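Long-range contacts in 5-dehydro-2-deoxygluconokinase (Bacillus halodurans C-125, PDB 2QCV), which probably phosphorylates 5-dehydro-2-deoxy-D-gluconate with ATP, a step in the breakdown of myo-inositol to acetyl-CoA, and belongs to the PfkB family of carbohydrate kinases: residues 67-72 against 92-97; 142-147 against 160-165; 170-175 against 198-203. All coordinates share one frame; numbering follows the deposited sequence. Where two conformers were deposited one is given.

How the contacts relate
All three contacts belong to the large mixed sheet of the ribokinase-like fold, but at different places along it. Contact 1 lies at one outermost strand, 90-92, where its neighbour 61-67 ends. Contacts 2 and 3 sit nearer the middle, their centres about 8 Å apart, in two successive beta-alpha-beta units that share strand 171-175. They touch directly: L142 N lies 2.7 Å from K171 O, a probable hydrogen bond between adjacent strands, and A165 CB packs against V172 CG2. Contact 1 stays apart, its centre about 23 Å from that of contact 2 and about 30 Å from that of contact 3, and touches neither.

Contact 1 (67-72 against 92-97); sequences IADDQH and VDQEGH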
loop_
_atom_site.group_PDB
_atom_site.type_symbol
_atom_site.label_atom_id
_atom_site.label_comp_id
_atom_site.label_asym_id
_atom_site.label_seq_id
_atom_site.Cartn_x
_atom_site.Cartn_y
_atom_site.Cartn_z
ATOM N N ILE A 67 -0.566 13.048 -16.983
ATOM C CA ILE A 67 0.888 13.193 -17.090
ATOM C C ILE A 67 1.472 13.724 -15.759
ATOM O O ILE A 67 0.782 14.356 -14.965
ATOM C CB ILE A 67 1.286 14.137 -18.266
ATOM C CG1 ILE A 67 0.666 15.532 -18.114
ATOM C CG2 ILE A 67 0.938 13.504 -19.622
ATOM C CD1 ILE A 67 1.136 16.621 -19.135
ATOM N N ALA A 68 2.749 13.459 -15.533
ATOM C CA ALA A 68 3.452 13.890 -14.309
ATOM C C ALA A 68 3.702 15.400 -14.330
ATOM O O ALA A 68 3.804 16.027 -15.381
ATOM C CB ALA A 68 4.790 13.116 -14.183
ATOM N N ASP A 69 3.773 15.977 -13.153
ATOM C CA ASP A 69 4.113 17.386 -12.972
ATOM C C ASP A 69 5.608 17.541 -12.883
ATOM O O ASP A 69 6.152 17.894 -11.821
ATOM C CB ASP A 69 3.466 17.863 -11.691
ATOM C CG ASP A 69 3.530 19.352 -11.515
ATOM O OD1 ASP A 69 3.731 20.079 -12.507
ATOM O OD2 ASP A 69 3.399 19.775 -10.361
ATOM N N ASP A 70 6.269 17.287 -13.990
ATOM C CA ASP A 70 7.717 17.324 -14.067
ATOM C C ASP A 70 8.186 17.431 -15.507
ATOM O O ASP A 70 7.372 17.568 -16.439
ATOM C CB ASP A 70 8.335 16.118 -13.342
ATOM C CG ASP A 70 8.032 14.771 -13.998
ATOM O OD1 ASP A 70 7.816 14.647 -15.216
ATOM O OD2 ASP A 70 8.027 13.776 -13.251
ATOM N N GLN A 71 9.505 17.371 -15.703
ATOM C CA GLN A 71 10.084 17.533 -17.049
ATOM C C GLN A 71 9.681 16.455 -18.027
ATOM O O GLN A 71 9.619 16.698 -19.229
ATOM C CB GLN A 71 11.604 17.610 -17.004
ATOM C CG GLN A 71 12.119 18.781 -16.163
ATOM C CD GLN A 71 12.395 18.426 -14.731
ATOM O OE1 GLN A 71 11.670 17.656 -14.120
ATOM N NE2 GLN A 71 13.458 19.031 -14.161
ATOM N N HIS A 72 9.403 15.252 -17.547
ATOM C CA HIS A 72 8.956 14.234 -18.471
ATOM C C HIS A 72 7.502 14.507 -18.940
ATOM O O HIS A 72 7.208 14.428 -20.126
ATOM C CB HIS A 72 9.084 12.848 -17.844
ATOM C CG HIS A 72 10.488 12.341 -17.775
ATOM N ND1 HIS A 72 11.501 12.832 -18.568
ATOM C CD2 HIS A 72 11.031 11.330 -17.055
ATOM C CE1 HIS A 72 12.623 12.188 -18.296
ATOM N NE2 HIS A 72 12.360 11.256 -17.398
ATOM N N VAL A 92 -2.606 17.232 -15.484
ATOM C CA VAL A 92 -1.358 17.097 -14.721
ATOM C C VAL A 92 -1.632 16.526 -13.332
ATOM O O VAL A 92 -2.452 17.028 -12.559
ATOM C CB VAL A 92 -0.599 18.408 -14.629
ATOM C CG1 VAL A 92 0.701 18.241 -13.828
ATOM C CG2 VAL A 92 -0.324 18.921 -15.997
ATOM N N ASP A 93 -0.963 15.432 -13.034
ATOM C CA ASP A 93 -1.080 14.750 -11.755
ATOM C C ASP A 93 -0.562 15.665 -10.657
ATOM O O ASP A 93 0.487 16.274 -10.807
ATOM C CB ASP A 93 -0.255 13.474 -11.783
ATOM C CG ASP A 93 -0.299 12.699 -10.477
ATOM O OD1 ASP A 93 0.520 12.963 -9.569
ATOM O OD2 ASP A 93 -1.140 11.783 -10.361
ATOM N N GLN A 94 -1.315 15.767 -9.574
ATOM C CA GLN A 94 -0.948 16.653 -8.464
ATOM C C GLN A 94 -0.600 15.873 -7.195
ATOM O O GLN A 94 -0.604 16.469 -6.111
ATOM C CB GLN A 94 -2.086 17.651 -8.151
ATOM C CG GLN A 94 -2.535 18.556 -9.315
ATOM C CD GLN A 94 -1.444 19.506 -9.810
ATOM O OE1 GLN A 94 -0.599 19.970 -9.045
ATOM N NE2 GLN A 94 -1.467 19.799 -11.101
ATOM N N GLU A 95 -0.288 14.579 -7.322
ATOM C CA GLU A 95 -0.041 13.705 -6.196
ATOM C C GLU A 95 1.378 13.098 -6.238
ATOM O O GLU A 95 1.657 12.139 -5.525
ATOM C CB GLU A 95 -1.065 12.554 -6.097
ATOM C CG GLU A 95 -2.575 12.849 -6.103
ATOM C CD GLU A 95 -3.430 11.515 -6.187
ATOM O OE1 GLU A 95 -3.450 10.773 -5.179
ATOM O OE2 GLU A 95 -4.060 11.181 -7.259
ATOM N N GLY A 96 2.271 13.651 -7.058
ATOM C CA GLY A 96 3.664 13.208 -7.066
ATOM C C GLY A 96 3.931 11.948 -7.872
ATOM O O GLY A 96 5.001 11.385 -7.812
ATOM N N HIS A 97 2.964 11.488 -8.645
ATOM C CA HIS A 97 3.183 10.288 -9.462
ATOM C C HIS A 97 4.100 10.540 -10.655
ATOM O O HIS A 97 4.041 11.581 -11.282
ATOM C CB HIS A 97 1.861 9.700 -9.942
ATOM C CG HIS A 97 0.952 9.300 -8.823
ATOM N ND1 HIS A 97 -0.298 9.854 -8.652
ATOM C CD2 HIS A 97 1.128 8.428 -7.798
ATOM C CE1 HIS A 97 -0.866 9.314 -7.588
ATOM N NE2 HIS A 97 -0.020 8.456 -7.046
HETATM O O HOH W 1 3.384 14.112 -10.921
#
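I67 and V92 form a single parallel beta bridge, CA to CA 5.1 Å, continued by a bond from D93 N to I67 O (2.8 Å, N-H...O angle 180°). It joins the end of strand 61-67 to the outermost strand 90-92 of the large sheet in this PfkB-family kinase, just where both segments leave the sheet. On the face carrying I67 and V92, I67 CG1 approaches V92 CG2 at 4.1 Å, the two side chains crossing obliquely. The other V92 branch, CG1, anti to the backbone N (chi1 -180°), lies 3.5 Å from D69 CB, so the two methyls of one valine reach I67 and D69. D69 itself is the centre of an inverse gamma turn, and D70 follows as N-cap of helix 71-82, its OD1 taking a weak bond from H72 N. Beyond the sheet A68 CB rests 3.4 Å from H97 O, and D93 organises the loop that carries this carbonyl. D93 OD1 closes an Asx turn with E95 N and also accepts from H97 N, the two donors arriving from opposite faces of the carboxylate plane. Such a grip should restrain the carboxylate's rotation. A bridging water accepts from D69 N and donates to H97 O, linking the two loops. H97 ND1 donates to D93 OD2 at 2.7 Å, the oxygen lying in the plane of the imidazole and being met on its syn side.

Contact 2 (142-147 against 160-165); sequences LLVSGT and KAIRLA
L142 CD2 is the atom that enters the helix surface: it lies 3.9 Å from A161 CB, 3.9 Å from A165 CB and 3.6 Å from the carbonyl A161 O. The two alanines are one helical turn apart, and the methyl touches both. With CG anti to the backbone N (chi1 178°), L142 lays CD2 on the helix, while its CB also approaches A165 CB. V144, two residues further along the same face of the strand, adds the second apolar meeting, V144 CG2 to I162 CG1 at 3.9 Å. Those side chains cross at about a right angle. I162 CG1 stands anti to its own carbonyl carbon (chi1 -69°), which brings the chain's end nearer the strand than its CB direction alone would suggest. No hydrogen bond crosses the contact, and A161 O is already engaged by A165 N within the helix at 2.8 Å. The segment axes approach to 9.7 Å and run nearly antiparallel, at 157°, as expected for a strand and the returning helix of a beta-alpha-beta crossover: strand 139-145, helix 154-167, strand 171-175. The small alanines leave room for the leucine methyl against the helix backbone. Around this first shell, V172 of the next strand touches both I162 and A165, whereas I17 of strand 12-17 touches V144 and A161. I136 of helix 133-136 packs on both alanines. In the strand, L142 and V144 are held by backbone hydrogen bonds to strand 171-175, and L143 pairs with strand 12-17. On the helix's outer side K160 and R163 make salt bridges to E187 and E198 of a neighbouring subunit.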
loop_
_atom_site.group_PDB
_atom_site.type_symbol
_atom_site.label_atom_id
_atom_site.label_comp_id
_atom_site.label_asym_id
_atom_site.label_seq_id
_atom_site.Cartn_x
_atom_site.Cartn_y
_atom_site.Cartn_z
ATOM N N LEU A 142 -13.281 7.157 -30.738
ATOM C CA LEU A 142 -12.576 7.056 -29.465
ATOM C C LEU A 142 -11.743 5.796 -29.502
ATOM O O LEU A 142 -12.271 4.704 -29.672
ATOM C CB LEU A 142 -13.539 7.001 -28.277
ATOM C CG LEU A 142 -12.887 6.836 -26.880
ATOM C CD1 LEU A 142 -12.217 8.176 -26.445
ATOM C CD2 LEU A 142 -13.869 6.319 -25.833
ATOM N N LEU A 143 -10.439 5.955 -29.370
ATOM C CA LEU A 143 -9.523 4.828 -29.358
ATOM C C LEU A 143 -9.201 4.505 -27.889
ATOM O O LEU A 143 -8.665 5.322 -27.144
ATOM C CB LEU A 143 -8.243 5.171 -30.144
ATOM C CG LEU A 143 -7.176 4.073 -30.378
ATOM C CD1 LEU A 143 -6.513 3.552 -29.114
ATOM C CD2 LEU A 143 -7.702 2.934 -31.196
ATOM N N VAL A 144 -9.565 3.315 -27.491
ATOM C CA VAL A 144 -9.332 2.805 -26.140
ATOM C C VAL A 144 -8.212 1.775 -26.200
ATOM O O VAL A 144 -8.282 0.862 -27.025
ATOM C CB VAL A 144 -10.591 2.122 -25.643
ATOM C CG1 VAL A 144 -10.325 1.422 -24.284
ATOM C CG2 VAL A 144 -11.763 3.162 -25.583
ATOM N N SER A 145 -7.159 1.943 -25.413
ATOM C CA SER A 145 -6.131 0.915 -25.335
ATOM C C SER A 145 -6.370 0.017 -24.105
ATOM O O SER A 145 -6.760 0.476 -23.001
ATOM C CB SER A 145 -4.700 1.515 -25.403
ATOM O OG SER A 145 -4.383 2.015 -26.720
ATOM N N GLY A 146 -6.166 -1.279 -24.308
ATOM C CA GLY A 146 -6.375 -2.256 -23.260
ATOM C C GLY A 146 -5.610 -2.049 -21.968
ATOM O O GLY A 146 -6.125 -2.350 -20.886
ATOM N N THR A 147 -4.383 -1.550 -22.054
ATOM C CA THR A 147 -3.575 -1.417 -20.847
ATOM C C THR A 147 -4.161 -0.382 -19.895
ATOM O O THR A 147 -3.955 -0.462 -18.682
ATOM C CB THR A 147 -2.092 -1.124 -21.186
ATOM O OG1 THR A 147 -1.592 -2.242 -21.920
ATOM C CG2 THR A 147 -1.244 -0.910 -19.937
ATOM N N LYS A 160 -16.075 5.064 -18.391
ATOM C CA LYS A 160 -16.865 6.280 -18.534
ATOM C C LYS A 160 -16.747 6.849 -19.944
ATOM O O LYS A 160 -17.750 7.159 -20.596
ATOM C CB LYS A 160 -16.459 7.345 -17.510
ATOM C CG LYS A 160 -17.125 8.686 -17.790
ATOM C CD LYS A 160 -16.847 9.655 -16.645
ATOM C CE LYS A 160 -17.426 11.061 -16.971
ATOM N NZ LYS A 160 -17.238 11.999 -15.780
ATOM N N ALA A 161 -15.521 6.956 -20.438
ATOM C CA ALA A 161 -15.266 7.432 -21.826
ATOM C C ALA A 161 -16.052 6.668 -22.890
ATOM O O ALA A 161 -16.657 7.281 -23.767
ATOM C CB ALA A 161 -13.752 7.404 -22.130
ATOM N N ILE A 162 -16.100 5.342 -22.767
ATOM C CA ILE A 162 -16.808 4.481 -23.712
ATOM C C ILE A 162 -18.306 4.802 -23.688
ATOM O O ILE A 162 -18.918 5.002 -24.727
ATOM C CB ILE A 162 -16.558 2.968 -23.413
ATOM C CG1 ILE A 162 -15.097 2.596 -23.723
ATOM C CG2 ILE A 162 -17.538 2.094 -24.232
ATOM C CD1 ILE A 162 -14.645 1.299 -23.069
ATOM N N ARG A 163 -18.888 4.902 -22.493
ATOM C CA ARG A 163 -20.301 5.273 -22.361
ATOM C C ARG A 163 -20.645 6.618 -23.021
ATOM O O ARG A 163 -21.619 6.741 -23.749
ATOM C CB ARG A 163 -20.724 5.279 -20.916
ATOM C CG ARG A 163 -22.227 5.590 -20.731
ATOM C CD ARG A 163 -22.577 5.542 -19.270
ATOM N NE ARG A 163 -22.444 4.207 -18.684
ATOM C CZ ARG A 163 -23.324 3.221 -18.833
ATOM N NH1 ARG A 163 -24.391 3.374 -19.604
ATOM N NH2 ARG A 163 -23.096 2.057 -18.270
ATOM N N LEU A 164 -19.823 7.616 -22.757
ATOM C CA LEU A 164 -19.989 8.942 -23.301
ATOM C C LEU A 164 -19.824 8.931 -24.809
ATOM O O LEU A 164 -20.625 9.549 -25.530
ATOM C CB LEU A 164 -18.968 9.901 -22.625
ATOM C CG LEU A 164 -19.375 10.544 -21.316
ATOM C CD1 LEU A 164 -20.023 9.564 -20.351
ATOM C CD2 LEU A 164 -18.132 11.194 -20.709
ATOM N N ALA A 165 -18.834 8.179 -25.316
ATOM C CA ALA A 165 -18.665 8.028 -26.771
ATOM C C ALA A 165 -19.924 7.457 -27.393
ATOM O O ALA A 165 -20.510 8.010 -28.339
ATOM C CB ALA A 165 -17.425 7.134 -27.101
#

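Contact 3 (170-175 against 198-203); sequences VKVVFE and EQSDIV
Strand 171-175, helix 186-199 and strand 202-206 make a beta-alpha-beta unit of the large sheet, and this contact is where the second strand joins the first in parallel. V173 pairs with I202 and F174 with V203, each at 4.7 Å between CA atoms. F174 N donates to I202 O (2.8 Å, 170°), and V172 O accepts from both I202 N, in the carbonyl plane, and D201 N, tilted from it. D201 adds a side-chain bond to this pairing: its OD2 uses the anti lone pair to take V172 N at 2.8 Å and a nearly straight 174°. CG of D201 lies anti to the carbonyl carbon (chi1 -62°), which carries the carboxylate across to strand 171-175. A water donates to both D201 OD2 and V170 O. Replacing D201 by an alanine would probably leave V172 N without this acceptor and the water with one anchor fewer. K171 CG lies 3.6 Å from D201 CB and K171 CD 3.7 Å from I202 CD1, the lysine crossing both side chains obliquely; beyond CD it bends, and its NZ forms a salt bridge with E235. V173 and I202 lie side by side on one face, V173 CG2 to I202 CD1 at 4.0 Å. On the other face S200 OG sits 3.4 Å from F174 CB and 3.6 Å from V172 CG1, while bonding to V196 O of the preceding helix. The F174 ring meets Y193 edge-to-face, and its side chain touches V196 and A197, so helix 186-199 lies against the face bearing F174 and V203. On its far side strand 171-175 is hydrogen-bonded to strand 139-145, and V172 touches A165 of helix 154-167.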
loop_
_atom_site.group_PDB
_atom_site.type_symbol
_atom_site.label_atom_id
_atom_site.label_comp_id
_atom_site.label_asym_id
_atom_site.label_seq_id
_atom_site.Cartn_x
_atom_site.Cartn_y
_atom_site.Cartn_z
ATOM N N VAL A 170 -20.062 8.517 -31.231
ATOM C CA VAL A 170 -18.627 8.472 -31.428
ATOM C C VAL A 170 -18.263 6.978 -31.487
ATOM O O VAL A 170 -18.567 6.216 -30.565
ATOM C CB VAL A 170 -17.883 9.174 -30.298
ATOM C CG1 VAL A 170 -16.372 9.060 -30.500
ATOM C CG2 VAL A 170 -18.310 10.660 -30.227
ATOM N N LYS A 171 -17.627 6.561 -32.577
ATOM C CA LYS A 171 -17.278 5.155 -32.772
ATOM C C LYS A 171 -16.160 4.741 -31.788
ATOM O O LYS A 171 -15.131 5.421 -31.697
ATOM C CB LYS A 171 -16.805 4.938 -34.202
ATOM C CG LYS A 171 -16.746 3.484 -34.637
ATOM C CD LYS A 171 -16.735 3.313 -36.189
ATOM C CE LYS A 171 -17.964 3.875 -36.972
ATOM N NZ LYS A 171 -19.283 3.168 -36.747
ATOM N N VAL A 172 -16.357 3.622 -31.092
ATOM C CA VAL A 172 -15.409 3.124 -30.062
ATOM C C VAL A 172 -14.551 2.062 -30.702
ATOM O O VAL A 172 -15.071 1.049 -31.203
ATOM C CB VAL A 172 -16.141 2.596 -28.806
ATOM C CG1 VAL A 172 -15.151 1.930 -27.780
ATOM C CG2 VAL A 172 -16.931 3.765 -28.136
ATOM N N VAL A 173 -13.257 2.359 -30.741
ATOM C CA VAL A 173 -12.256 1.472 -31.282
ATOM C C VAL A 173 -11.393 0.944 -30.150
ATOM O O VAL A 173 -10.733 1.717 -29.412
ATOM C CB VAL A 173 -11.359 2.172 -32.363
ATOM C CG1 VAL A 173 -10.342 1.154 -32.929
ATOM C CG2 VAL A 173 -12.169 2.870 -33.471
ATOM N N PHE A 174 -11.404 -0.375 -29.978
ATOM C CA PHE A 174 -10.696 -1.013 -28.871
ATOM C C PHE A 174 -9.460 -1.701 -29.429
ATOM O O PHE A 174 -9.572 -2.665 -30.191
ATOM C CB PHE A 174 -11.628 -2.025 -28.175
ATOM C CG PHE A 174 -11.054 -2.682 -26.929
ATOM C CD1 PHE A 174 -10.072 -2.084 -26.115
ATOM C CD2 PHE A 174 -11.537 -3.937 -26.557
ATOM C CE1 PHE A 174 -9.628 -2.747 -24.974
ATOM C CE2 PHE A 174 -11.088 -4.590 -25.418
ATOM C CZ PHE A 174 -10.124 -4.013 -24.659
ATOM N N GLU A 175 -8.295 -1.187 -29.023
ATOM C CA GLU A 175 -7.015 -1.751 -29.383
ATOM C C GLU A 175 -6.526 -2.603 -28.228
ATOM O O GLU A 175 -6.274 -2.099 -27.132
ATOM C CB GLU A 175 -6.042 -0.620 -29.723
ATOM C CG GLU A 175 -5.109 -0.939 -30.862
ATOM C CD GLU A 175 -4.110 -1.986 -30.525
ATOM O OE1 GLU A 175 -3.837 -2.193 -29.331
ATOM O OE2 GLU A 175 -3.561 -2.584 -31.457
ATOM N N GLU A 198 -17.177 -6.121 -25.901
ATOM C CA GLU A 198 -18.598 -6.319 -26.144
ATOM C C GLU A 198 -19.354 -5.000 -26.355
ATOM O O GLU A 198 -20.396 -5.001 -26.996
ATOM C CB GLU A 198 -19.210 -7.107 -24.983
ATOM C CG GLU A 198 -18.843 -8.611 -25.050
ATOM C CD GLU A 198 -19.174 -9.362 -23.769
ATOM O OE1 GLU A 198 -19.826 -8.761 -22.889
ATOM O OE2 GLU A 198 -18.778 -10.546 -23.659
ATOM N N GLN A 199 -18.791 -3.925 -25.840
ATOM C CA GLN A 199 -19.337 -2.567 -25.909
ATOM C C GLN A 199 -18.821 -1.795 -27.106
ATOM O O GLN A 199 -19.320 -0.707 -27.413
ATOM C CB GLN A 199 -18.811 -1.730 -24.740
ATOM C CG GLN A 199 -19.094 -2.161 -23.393
ATOM C CD GLN A 199 -18.900 -1.014 -22.443
ATOM O OE1 GLN A 199 -19.615 -0.019 -22.516
ATOM N NE2 GLN A 199 -17.912 -1.115 -21.583
ATOM N N SER A 200 -17.779 -2.311 -27.757
ATOM C CA SER A 200 -17.042 -1.539 -28.781
ATOM C C SER A 200 -17.597 -1.750 -30.180
ATOM O O SER A 200 -18.245 -2.749 -30.448
ATOM C CB SER A 200 -15.563 -1.952 -28.764
ATOM O OG SER A 200 -14.989 -1.629 -27.519
ATOM N N ASP A 201 -17.287 -0.816 -31.081
ATOM C CA ASP A 201 -17.713 -0.868 -32.474
ATOM C C ASP A 201 -16.683 -1.558 -33.372
ATOM O O ASP A 201 -17.022 -2.307 -34.297
ATOM C CB ASP A 201 -17.967 0.570 -32.929
ATOM C CG ASP A 201 -19.044 1.211 -32.140
ATOM O OD1 ASP A 201 -20.146 0.645 -32.115
ATOM O OD2 ASP A 201 -18.816 2.252 -31.508
ATOM N N ILE A 202 -15.420 -1.309 -33.065
ATOM C CA ILE A 202 -14.290 -1.903 -33.788
ATOM C C ILE A 202 -13.315 -2.429 -32.764
ATOM O O ILE A 202 -12.958 -1.711 -31.819
ATOM C CB ILE A 202 -13.553 -0.860 -34.705
ATOM C CG1 ILE A 202 -14.546 -0.182 -35.663
ATOM C CG2 ILE A 202 -12.376 -1.533 -35.434
ATOM C CD1 ILE A 202 -13.946 0.973 -36.528
ATOM N N VAL A 203 -12.863 -3.666 -32.954
ATOM C CA VAL A 203 -11.879 -4.283 -32.079
ATOM C C VAL A 203 -10.706 -4.760 -32.909
ATOM O O VAL A 203 -10.909 -5.455 -33.910
ATOM C CB VAL A 203 -12.474 -5.479 -31.269
ATOM C CG1 VAL A 203 -11.477 -5.955 -30.214
ATOM C CG2 VAL A 203 -13.788 -5.042 -30.602
HETATM O O HOH W 2 -20.447 4.221 -30.759
#